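Local atomic coordinates of betaine aldehyde dehydrogenase (Staphylococcus aureus subsp. aureus COL, PDB entry 4QTO), a protein that catalyses the NAD-dependent oxidation of betaine aldehyde to glycine betaine, as a member of the aldehyde dehydrogenase family. Residues A113-E118 / A131-I136; T119-K124 / T209-I214; K106-R111 / D135-F140; Q176-N181 / S188-P193. All blocks are in the same frame, centred on the assembly; numbering follows the deposited sequence.

Interaction 1: residues A113-E118 / A131-I136; sequences ALARLE and ADMDDI
Met133 lies over the flank of helix 111-122, its thioether chain running past Ala115 and Leu114 to Glu118. The contact is a helix-helix packing in an aldehyde dehydrogenase fold. It joins helix 111-122 to helix 126-146, the next helix in the chain. The two short segments run partly against each other, their axes 126° apart and 9.4 Å at closest approach. Ala115 and Met133 form the closest pair of the backbone register. The small Ala115 lets the methionine chain lie close, with Met133 CG 4.0 Å from Ala115 CB. Farther along, Met133 SD comes 3.7 Å from Leu114 CB. The Met133 chain bends at chi2 (-53°) and again at chi3, and its methyl CE ends 3.9 Å from Glu118 CB, with Leu114 O also near. No direct hydrogen bond crosses the interface, so its centre is held by apolar packing. Its polar side is buried too. The carboxylates of Glu118 and Asp132 come near each other there without touching, and would probably repel if both are charged. Each has a partner outside the pair: Glu118 OE1 bonds Thr212 and OE2 bonds Leu184 N, while Asp132 OD2 forms a salt bridge with Lys124. The lysine probably offsets part of the negative charge. One water bridges the two acids, giving one hydrogen to Glu118 OE2 at 2.8 Å and the other to Asp132 OD2 at 2.9 Å.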
# COMPACT_ATOMS: atom_id res chain seq x y z
N ALA A 113 -22.74 -30.36 -10.48
CA ALA A 113 -24.11 -30.13 -10.09
C ALA A 113 -24.48 -28.65 -10.09
O ALA A 113 -25.57 -28.26 -10.53
CB ALA A 113 -24.39 -30.73 -8.71
N LEU A 114 -23.57 -27.81 -9.61
CA LEU A 114 -23.84 -26.38 -9.60
C LEU A 114 -23.98 -25.83 -11.03
O LEU A 114 -24.85 -24.99 -11.27
CB LEU A 114 -22.75 -25.62 -8.85
CG LEU A 114 -22.75 -25.73 -7.31
CD1 LEU A 114 -21.46 -25.23 -6.69
CD2 LEU A 114 -23.94 -24.98 -6.74
N ALA A 115 -23.08 -26.25 -11.91
CA ALA A 115 -23.13 -25.79 -13.31
C ALA A 115 -24.44 -26.20 -13.96
O ALA A 115 -25.11 -25.40 -14.65
CB ALA A 115 -21.96 -26.32 -14.08
N ARG A 116 -24.86 -27.44 -13.71
CA ARG A 116 -26.12 -27.92 -14.26
C ARG A 116 -27.32 -27.14 -13.71
O ARG A 116 -28.23 -26.78 -14.46
CB ARG A 116 -26.27 -29.44 -14.04
CG ARG A 116 -25.26 -30.23 -14.82
CD ARG A 116 -25.37 -31.74 -14.63
NE ARG A 116 -24.41 -32.39 -15.52
CZ ARG A 116 -24.63 -32.65 -16.81
NH1 ARG A 116 -23.67 -33.24 -17.53
NH2 ARG A 116 -25.79 -32.35 -17.40
N LEU A 117 -27.32 -26.87 -12.42
CA LEU A 117 -28.39 -26.11 -11.80
C LEU A 117 -28.45 -24.68 -12.38
O LEU A 117 -29.54 -24.15 -12.62
CB LEU A 117 -28.15 -26.08 -10.29
CG LEU A 117 -29.29 -25.54 -9.45
CD1 LEU A 117 -30.55 -26.32 -9.76
CD2 LEU A 117 -28.94 -25.59 -7.98
N GLU A 118 -27.29 -24.07 -12.63
CA GLU A 118 -27.24 -22.72 -13.16
C GLU A 118 -27.78 -22.68 -14.60
O GLU A 118 -28.55 -21.78 -14.95
CB GLU A 118 -25.82 -22.13 -13.08
CG GLU A 118 -25.75 -20.61 -13.12
CD GLU A 118 -26.18 -19.96 -11.80
OE1 GLU A 118 -27.31 -20.18 -11.34
OE2 GLU A 118 -25.43 -19.16 -11.23
N ALA A 131 -17.52 -22.62 -16.76
CA ALA A 131 -16.57 -21.48 -16.64
C ALA A 131 -16.91 -20.61 -15.43
O ALA A 131 -16.01 -20.17 -14.69
CB ALA A 131 -16.57 -20.65 -17.93
N ASP A 132 -18.20 -20.33 -15.21
CA ASP A 132 -18.64 -19.57 -14.04
C ASP A 132 -18.20 -20.27 -12.78
O ASP A 132 -17.72 -19.62 -11.84
CB ASP A 132 -20.18 -19.48 -13.88
CG ASP A 132 -20.85 -18.44 -14.70
OD1 ASP A 132 -20.22 -17.73 -15.53
OD2 ASP A 132 -22.11 -18.37 -14.48
N MET A 133 -18.38 -21.59 -12.71
CA MET A 133 -18.04 -22.30 -11.46
C MET A 133 -16.55 -22.26 -11.17
O MET A 133 -16.14 -22.18 -10.00
CB MET A 133 -18.57 -23.74 -11.43
CG MET A 133 -20.08 -23.81 -11.57
SD MET A 133 -20.97 -22.79 -10.38
CE MET A 133 -22.38 -22.25 -11.33
N ASP A 134 -15.74 -22.30 -12.22
CA ASP A 134 -14.29 -22.19 -12.05
C ASP A 134 -13.98 -20.79 -11.52
O ASP A 134 -13.14 -20.61 -10.62
CB ASP A 134 -13.56 -22.47 -13.35
CG ASP A 134 -13.64 -23.92 -13.77
OD1 ASP A 134 -13.88 -24.79 -12.91
OD2 ASP A 134 -13.47 -24.19 -14.99
N ASP A 135 -14.64 -19.79 -12.08
CA ASP A 135 -14.42 -18.44 -11.62
C ASP A 135 -14.86 -18.23 -10.15
O ASP A 135 -14.19 -17.56 -9.36
CB ASP A 135 -15.13 -17.51 -12.55
CG ASP A 135 -14.57 -16.17 -12.51
OD1 ASP A 135 -13.32 -16.06 -12.35
OD2 ASP A 135 -15.37 -15.24 -12.66
N ILE A 136 -16.02 -18.79 -9.80
CA ILE A 136 -16.55 -18.69 -8.45
C ILE A 136 -15.59 -19.30 -7.42
O ILE A 136 -15.33 -18.71 -6.38
CB ILE A 136 -17.96 -19.28 -8.36
CG1 ILE A 136 -18.91 -18.40 -9.19
CG2 ILE A 136 -18.43 -19.40 -6.93
CD1 ILE A 136 -20.16 -19.11 -9.61
O HOH W 1 -23.43 -17.48 -12.10

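Interaction 2: residues T119-K124 / T209-I214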
# COMPACT_ATOMS: atom_id res chain seq x y z
N THR A 119 -27.45 -23.69 -15.40
CA THR A 119 -27.96 -23.76 -16.77
C THR A 119 -29.45 -24.03 -16.76
O THR A 119 -30.20 -23.46 -17.58
CB THR A 119 -27.18 -24.83 -17.56
OG1 THR A 119 -25.95 -24.24 -17.97
CG2 THR A 119 -27.92 -25.31 -18.78
N LEU A 120 -29.91 -24.87 -15.82
CA LEU A 120 -31.35 -25.16 -15.76
C LEU A 120 -32.14 -23.89 -15.42
O LEU A 120 -33.19 -23.63 -16.01
CB LEU A 120 -31.63 -26.22 -14.69
CG LEU A 120 -33.08 -26.70 -14.59
CD1 LEU A 120 -33.43 -27.52 -15.80
CD2 LEU A 120 -33.26 -27.52 -13.32
N ASP A 121 -31.63 -23.11 -14.47
CA ASP A 121 -32.33 -21.92 -13.97
C ASP A 121 -32.23 -20.72 -14.91
O ASP A 121 -33.18 -19.93 -15.06
CB ASP A 121 -31.72 -21.54 -12.60
CG ASP A 121 -32.69 -20.79 -11.64
OD1 ASP A 121 -33.88 -20.59 -11.97
OD2 ASP A 121 -32.21 -20.38 -10.54
N THR A 122 -31.07 -20.54 -15.55
CA THR A 122 -30.84 -19.32 -16.33
C THR A 122 -30.80 -19.49 -17.83
O THR A 122 -30.78 -18.49 -18.55
CB THR A 122 -29.52 -18.64 -15.94
OG1 THR A 122 -28.40 -19.43 -16.40
CG2 THR A 122 -29.44 -18.40 -14.42
N GLY A 123 -30.66 -20.73 -18.30
CA GLY A 123 -30.72 -21.02 -19.72
C GLY A 123 -29.40 -20.99 -20.47
O GLY A 123 -29.34 -21.48 -21.59
N LYS A 124 -28.34 -20.46 -19.87
CA LYS A 124 -27.05 -20.36 -20.61
C LYS A 124 -26.43 -21.74 -20.79
O LYS A 124 -26.79 -22.69 -20.12
CB LYS A 124 -26.07 -19.37 -19.99
CG LYS A 124 -25.41 -19.81 -18.71
CD LYS A 124 -24.46 -18.68 -18.32
CE LYS A 124 -23.45 -19.14 -17.32
NZ LYS A 124 -24.06 -19.53 -16.03
N THR A 209 -34.53 -16.58 -10.25
CA THR A 209 -33.36 -17.50 -10.32
C THR A 209 -32.71 -17.72 -8.95
O THR A 209 -31.59 -17.29 -8.71
CB THR A 209 -32.29 -16.91 -11.25
OG1 THR A 209 -31.89 -15.60 -10.76
CG2 THR A 209 -32.78 -16.81 -12.68
N PRO A 210 -33.39 -18.43 -8.04
CA PRO A 210 -32.82 -18.63 -6.70
C PRO A 210 -32.05 -19.93 -6.49
O PRO A 210 -31.48 -20.12 -5.42
CB PRO A 210 -34.09 -18.73 -5.85
CG PRO A 210 -35.04 -19.45 -6.75
CD PRO A 210 -34.79 -18.89 -8.12
N LEU A 211 -31.99 -20.81 -7.49
CA LEU A 211 -31.54 -22.19 -7.24
C LEU A 211 -30.10 -22.35 -6.75
O LEU A 211 -29.86 -22.98 -5.70
CB LEU A 211 -31.79 -23.09 -8.43
CG LEU A 211 -33.24 -23.12 -8.90
CD1 LEU A 211 -33.36 -24.06 -10.09
CD2 LEU A 211 -34.21 -23.51 -7.82
N THR A 212 -29.13 -21.81 -7.48
CA THR A 212 -27.75 -21.97 -7.04
C THR A 212 -27.46 -21.18 -5.75
O THR A 212 -26.54 -21.53 -5.01
CB THR A 212 -26.75 -21.59 -8.13
OG1 THR A 212 -27.06 -20.26 -8.57
CG2 THR A 212 -26.76 -22.59 -9.27
N THR A 213 -28.22 -20.12 -5.48
CA THR A 213 -28.03 -19.33 -4.26
C THR A 213 -28.49 -20.15 -3.02
O THR A 213 -27.84 -20.17 -1.98
CB THR A 213 -28.66 -17.94 -4.36
OG1 THR A 213 -28.15 -17.26 -5.53
CG2 THR A 213 -28.36 -17.11 -3.13
N ILE A 214 -29.63 -20.81 -3.16
CA ILE A 214 -30.07 -21.72 -2.11
C ILE A 214 -28.97 -22.77 -1.91
O ILE A 214 -28.59 -23.06 -0.77
CB ILE A 214 -31.40 -22.41 -2.51
CG1 ILE A 214 -32.55 -21.40 -2.52
CG2 ILE A 214 -31.71 -23.55 -1.54
CD1 ILE A 214 -33.82 -21.93 -3.18
O HOH W 2 -29.67 -20.31 -9.87
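Thr209 meets Asp121 just before helix 211-223 begins. Its CA lies 3.1 Å from Asp121 OD2, and its methyl CG2 packs 4.1 Å from Thr122 CG2, the two threonine side chains crossing at about a right angle. Pro210 follows. Its N is close to Asp121 OD2 but carries no hydrogen to give. Leu211 makes the direct polar link. Its backbone N donates to Asp121 OD2 at 3.1 Å, with an N-H...O angle of 159°. The donor comes from the syn side of the carboxylate, 32° out of its plane. The Leu211 side chain also covers the acid, with CG 3.4 Å from Asp121 OD2. Thr212 is reached through a water, which accepts from Thr212 N and donates to Asp121 OD2 at 2.6 Å. The Asp121 carboxylate is carried to this site by a first torsion that sets CG opposite the backbone N (chi1 -153°). It thus meets the first turn of helix 211-223 from the end of helix 111-122, which stops at Thr122 before Gly123 turns away with positive phi. Ile52 of strand 49-54 packs on both Asp121 and Pro210. One buried carboxylate oxygen therefore takes a backbone hydrogen directly and a second hydrogen from water. The amino-terminal end of helix 211-223, linked to the carboxylate through Leu211 N and the water on Thr212 N, would probably help to stabilise a negative charge on Asp121.

Interaction 3: residues K106-R111 / D135-F140; sequences KIKEHR and DIHNVF
The backbones of 106-111 and 135-140 come nearest at Ile107 and His137, whose CA atoms are 5.7 Å apart. The first segment holds the end of helix 93-109, then His110 and the start of helix 111-122. His110 leaves the helical conformation and serves as the N-cap position of helix 111-122. The second segment is helical throughout. Two kinds of side-chain contact lie next to each other. On the buried side, Ile107 points into helix 126-146 and packs with both its branches. Ile107 CG2 lies 3.9 Å from Ile136 CG2, the two isoleucines crossing at about a right angle. Ile107 CG1 reaches Phe140 CD2 at 4.1 Å. Toward the surface, Lys108 lies over one face of the His137 imidazole in a CH-pi contact. Its CE is 3.5 Å from the ring centroid and only 16° off the ring normal. Lys108 starts with CG opposite the backbone N (chi1 -178°), and a bend at chi3 (-68°) then folds its end over the ring. Lys108 CB is also near the ring, 3.7 Å from His137 ND1. That nitrogen is hydrogen-bonded to Ala104 O, one turn before Lys108, which helps to fix the rotation of the imidazole. The contact thus ties the last turn of helix 93-109 to the middle of helix 126-146. Val216 of helix 211-223 packs on Ile107, and Ser188 of helix 183-197 packs on Phe140. Lys98 of the second subunit packs on His137 and hydrogen-bonds Asn138, bringing the contact to a subunit boundary.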
# COMPACT_ATOMS: atom_id res chain seq x y z
N LYS A 106 -15.73 -26.33 -1.52
CA LYS A 106 -17.07 -26.91 -1.78
C LYS A 106 -17.59 -26.56 -3.17
O LYS A 106 -18.22 -27.40 -3.81
CB LYS A 106 -18.04 -26.50 -0.68
CG LYS A 106 -17.75 -27.28 0.59
CD LYS A 106 -18.61 -26.84 1.73
CE LYS A 106 -18.32 -27.62 3.01
NZ LYS A 106 -18.73 -29.05 3.03
N ILE A 107 -17.28 -25.35 -3.66
CA ILE A 107 -17.71 -24.98 -5.01
C ILE A 107 -17.05 -25.91 -6.04
O ILE A 107 -17.73 -26.45 -6.91
CB ILE A 107 -17.36 -23.52 -5.34
CG1 ILE A 107 -18.06 -22.55 -4.38
CG2 ILE A 107 -17.68 -23.22 -6.79
CD1 ILE A 107 -19.55 -22.54 -4.41
N LYS A 108 -15.76 -26.15 -5.88
CA LYS A 108 -15.06 -27.05 -6.79
C LYS A 108 -15.55 -28.50 -6.66
O LYS A 108 -15.79 -29.18 -7.68
CB LYS A 108 -13.55 -26.97 -6.58
CG LYS A 108 -12.78 -27.87 -7.54
CD LYS A 108 -11.29 -27.73 -7.34
CE LYS A 108 -10.80 -26.37 -7.77
NZ LYS A 108 -11.25 -25.96 -9.11
N GLU A 109 -15.80 -28.96 -5.44
CA GLU A 109 -16.30 -30.30 -5.20
C GLU A 109 -17.63 -30.53 -5.92
O GLU A 109 -17.85 -31.60 -6.48
CB GLU A 109 -16.50 -30.50 -3.68
CG GLU A 109 -17.15 -31.79 -3.29
CD GLU A 109 -17.37 -31.91 -1.78
OE1 GLU A 109 -17.06 -30.94 -1.04
OE2 GLU A 109 -17.83 -33.01 -1.35
N HIS A 110 -18.48 -29.51 -5.91
CA HIS A 110 -19.82 -29.59 -6.50
C HIS A 110 -19.97 -28.90 -7.84
O HIS A 110 -21.10 -28.56 -8.23
CB HIS A 110 -20.84 -29.04 -5.49
CG HIS A 110 -20.90 -29.81 -4.22
ND1 HIS A 110 -21.51 -31.05 -4.15
CD2 HIS A 110 -20.41 -29.56 -2.99
CE1 HIS A 110 -21.38 -31.52 -2.92
NE2 HIS A 110 -20.75 -30.62 -2.19
N ARG A 111 -18.85 -28.69 -8.53
CA ARG A 111 -18.82 -27.96 -9.78
C ARG A 111 -19.84 -28.44 -10.79
O ARG A 111 -20.55 -27.64 -11.40
CB ARG A 111 -17.42 -28.12 -10.38
CG ARG A 111 -17.18 -27.43 -11.69
CD ARG A 111 -15.75 -27.78 -12.15
NE ARG A 111 -15.32 -27.05 -13.32
CZ ARG A 111 -15.40 -27.48 -14.57
NH1 ARG A 111 -14.95 -26.71 -15.55
NH2 ARG A 111 -15.93 -28.66 -14.86
N ASP A 135 -14.64 -19.79 -12.08
CA ASP A 135 -14.42 -18.44 -11.62
C ASP A 135 -14.86 -18.23 -10.15
O ASP A 135 -14.19 -17.56 -9.36
CB ASP A 135 -15.13 -17.51 -12.55
CG ASP A 135 -14.57 -16.17 -12.51
OD1 ASP A 135 -13.32 -16.06 -12.35
OD2 ASP A 135 -15.37 -15.24 -12.66
N ILE A 136 -16.02 -18.79 -9.80
CA ILE A 136 -16.55 -18.69 -8.45
C ILE A 136 -15.59 -19.30 -7.42
O ILE A 136 -15.33 -18.71 -6.38
CB ILE A 136 -17.96 -19.28 -8.36
CG1 ILE A 136 -18.91 -18.40 -9.19
CG2 ILE A 136 -18.43 -19.40 -6.93
CD1 ILE A 136 -20.16 -19.11 -9.61
N HIS A 137 -15.03 -20.46 -7.74
CA HIS A 137 -14.02 -21.05 -6.88
C HIS A 137 -12.86 -20.05 -6.68
O HIS A 137 -12.39 -19.84 -5.54
CB HIS A 137 -13.47 -22.34 -7.51
CG HIS A 137 -12.27 -22.90 -6.80
ND1 HIS A 137 -12.36 -23.57 -5.61
CD2 HIS A 137 -10.95 -22.84 -7.10
CE1 HIS A 137 -11.15 -23.95 -5.22
NE2 HIS A 137 -10.28 -23.54 -6.13
N ASN A 138 -12.39 -19.44 -7.77
CA ASN A 138 -11.30 -18.49 -7.69
C ASN A 138 -11.64 -17.20 -6.95
O ASN A 138 -10.78 -16.63 -6.30
CB ASN A 138 -10.72 -18.21 -9.05
CG ASN A 138 -9.92 -19.40 -9.57
OD1 ASN A 138 -9.28 -20.12 -8.76
ND2 ASN A 138 -9.87 -19.57 -10.88
N VAL A 139 -12.90 -16.74 -7.01
CA VAL A 139 -13.31 -15.58 -6.25
C VAL A 139 -13.22 -15.86 -4.74
O VAL A 139 -12.63 -15.11 -3.95
CB VAL A 139 -14.73 -15.15 -6.65
CG1 VAL A 139 -15.34 -14.14 -5.66
CG2 VAL A 139 -14.74 -14.58 -8.05
N PHE A 140 -13.83 -16.96 -4.32
CA PHE A 140 -13.74 -17.33 -2.92
C PHE A 140 -12.29 -17.53 -2.48
O PHE A 140 -11.90 -17.10 -1.40
CB PHE A 140 -14.60 -18.55 -2.54
CG PHE A 140 -16.10 -18.27 -2.45
CD1 PHE A 140 -16.61 -17.63 -1.34
CD2 PHE A 140 -16.97 -18.69 -3.42
CE1 PHE A 140 -17.97 -17.36 -1.21
CE2 PHE A 140 -18.34 -18.43 -3.29
CZ PHE A 140 -18.84 -17.77 -2.19

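Interaction 4: residues Q176-N181 / S188-P193; sequences QITPWN and SWKIAP
Gln176 and Lys190 run alongside each other in opposite directions between the end of strand 162-177 and helix 183-197. Their aliphatic parts touch, with Gln176 CB 3.8 Å from Lys190 CD. At the end of the glutamine, NE2 reaches back to the helix backbone. Gln176 NE2 donates to Lys190 O at 3.0 Å, but the bond is weak, with an N-H...O angle of 124°. The lysine continues along the strand end. Its CE lies 3.6 Å from Ile177 O and 3.8 Å from Thr178 CG2. Ile191 adds a looser contact, its CG1 4.1 Å from Gln176 OE1. A second shell sets these groups. Gln176 NE2 has another acceptor in Tyr500 OH, and the backbone of Gln176 pairs with strand 200-204. Lys190 is nearly straight until a bend at chi4 (-61°), which turns NZ away toward partners outside the two segments. There Lys190 NZ forms a salt bridge with Glu491 and hydrogen bonds with the hydroxyls of Ser254 and Thr256. The strand and helix here are the first two elements of a beta-alpha-beta unit completed by strand 200-204, part of the Rossmann-type fold that is expected to bind NAD in this family. The buried lysine end is met by an acid and two hydroxyls, so its polar atom has several partners. The glutamine NE2 has two acceptors, whereas Gln176 OE1 is buried without a polar partner in the model.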
# COMPACT_ATOMS: atom_id res chain seq x y z
N GLN A 176 -27.54 -7.63 0.48
CA GLN A 176 -26.95 -7.98 -0.79
C GLN A 176 -28.06 -8.47 -1.72
O GLN A 176 -28.75 -9.43 -1.38
CB GLN A 176 -25.88 -9.05 -0.60
CG GLN A 176 -24.74 -8.59 0.32
CD GLN A 176 -23.75 -9.67 0.67
OE1 GLN A 176 -24.10 -10.83 0.82
NE2 GLN A 176 -22.50 -9.26 0.82
N ILE A 177 -28.21 -7.82 -2.86
CA ILE A 177 -29.32 -8.13 -3.82
C ILE A 177 -28.67 -8.40 -5.16
O ILE A 177 -27.93 -7.56 -5.69
CB ILE A 177 -30.31 -6.96 -3.89
CG1 ILE A 177 -30.95 -6.73 -2.51
CG2 ILE A 177 -31.35 -7.22 -4.96
CD1 ILE A 177 -31.73 -5.43 -2.40
N THR A 178 -28.87 -9.62 -5.68
CA THR A 178 -28.21 -10.08 -6.88
C THR A 178 -29.16 -10.26 -8.07
O THR A 178 -30.39 -10.38 -7.90
CB THR A 178 -27.48 -11.40 -6.58
OG1 THR A 178 -28.38 -12.28 -5.90
CG2 THR A 178 -26.30 -11.17 -5.66
N PRO A 179 -28.59 -10.27 -9.29
CA PRO A 179 -29.39 -10.33 -10.53
C PRO A 179 -29.60 -11.74 -11.06
O PRO A 179 -29.00 -12.71 -10.57
CB PRO A 179 -28.50 -9.54 -11.50
CG PRO A 179 -27.17 -9.97 -11.11
CD PRO A 179 -27.17 -10.07 -9.61
N TRP A 180 -30.45 -11.84 -12.06
CA TRP A 180 -30.77 -13.11 -12.64
C TRP A 180 -29.83 -13.66 -13.69
O TRP A 180 -29.93 -14.83 -14.04
CB TRP A 180 -32.20 -13.07 -13.23
CG TRP A 180 -32.47 -11.92 -14.16
CD1 TRP A 180 -33.16 -10.77 -13.87
CD2 TRP A 180 -32.05 -11.80 -15.53
NE1 TRP A 180 -33.21 -9.94 -14.97
CE2 TRP A 180 -32.54 -10.56 -16.00
CE3 TRP A 180 -31.34 -12.62 -16.40
CZ2 TRP A 180 -32.35 -10.14 -17.30
CZ3 TRP A 180 -31.15 -12.19 -17.70
CH2 TRP A 180 -31.64 -10.96 -18.13
N ASN A 181 -28.93 -12.84 -14.21
CA ASN A 181 -28.10 -13.33 -15.31
C ASN A 181 -27.01 -14.33 -14.92
O ASN A 181 -26.88 -15.40 -15.55
CB ASN A 181 -27.58 -12.19 -16.19
CG ASN A 181 -26.73 -11.18 -15.47
OD1 ASN A 181 -26.62 -11.15 -14.23
ND2 ASN A 181 -26.10 -10.32 -16.26
N SER A 188 -21.23 -14.65 -5.26
CA SER A 188 -19.86 -14.87 -4.74
C SER A 188 -19.10 -13.56 -4.58
O SER A 188 -18.31 -13.38 -3.65
CB SER A 188 -19.04 -15.85 -5.59
OG SER A 188 -18.61 -15.31 -6.85
N TRP A 189 -19.32 -12.62 -5.50
CA TRP A 189 -18.63 -11.33 -5.44
C TRP A 189 -18.96 -10.51 -4.19
O TRP A 189 -18.17 -9.68 -3.75
CB TRP A 189 -18.97 -10.49 -6.68
CG TRP A 189 -18.40 -10.96 -8.00
CD1 TRP A 189 -17.89 -12.19 -8.30
CD2 TRP A 189 -18.42 -10.22 -9.23
NE1 TRP A 189 -17.53 -12.22 -9.63
CE2 TRP A 189 -17.83 -11.02 -10.21
CE3 TRP A 189 -18.84 -8.93 -9.57
CZ2 TRP A 189 -17.69 -10.59 -11.52
CZ3 TRP A 189 -18.66 -8.49 -10.88
CH2 TRP A 189 -18.10 -9.33 -11.82
N LYS A 190 -20.15 -10.74 -3.66
CA LYS A 190 -20.63 -10.09 -2.47
C LYS A 190 -20.36 -10.89 -1.19
O LYS A 190 -19.86 -10.34 -0.19
CB LYS A 190 -22.14 -9.78 -2.61
CG LYS A 190 -22.49 -8.95 -3.86
CD LYS A 190 -23.94 -8.53 -3.84
CE LYS A 190 -24.41 -7.88 -5.13
NZ LYS A 190 -23.69 -6.65 -5.46
N ILE A 191 -20.63 -12.20 -1.22
CA ILE A 191 -20.47 -13.02 -0.03
C ILE A 191 -19.02 -13.12 0.38
O ILE A 191 -18.69 -13.01 1.57
CB ILE A 191 -21.00 -14.45 -0.28
CG1 ILE A 191 -22.53 -14.42 -0.42
CG2 ILE A 191 -20.63 -15.37 0.85
CD1 ILE A 191 -23.06 -15.69 -1.04
N ALA A 192 -18.14 -13.34 -0.59
CA ALA A 192 -16.74 -13.62 -0.25
C ALA A 192 -16.09 -12.52 0.57
O ALA A 192 -15.50 -12.80 1.64
CB ALA A 192 -15.94 -13.98 -1.48
N PRO A 193 -16.16 -11.25 0.13
CA PRO A 193 -15.55 -10.21 0.96
C PRO A 193 -16.29 -9.95 2.25
O PRO A 193 -15.68 -9.62 3.25
CB PRO A 193 -15.55 -8.97 0.05
CG PRO A 193 -16.67 -9.23 -0.92
CD PRO A 193 -16.56 -10.71 -1.19

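Overall arrangement
All four contacts are largely buried, but interaction 3 has one exposed edge near another subunit. Interaction 4 lies closest to the chain centre, about 7 Å away, and joins strand to helix. The others join helices or their ends. Interactions 1 and 3 share helix 126-146 and are mainly apolar, while interaction 2 is centred on one carboxylate. Interactions 1 and 2 share helix 111-122 and meet through the Lys124-Asp132 salt bridge. Arg111 and Asp134 link interactions 1 and 3 in the same way. Interaction 4 meets helix 126-146 through Ser188, which packs on Ile136 and Phe140, and meets interaction 2 where Trp180 touches Thr209 and Thr122.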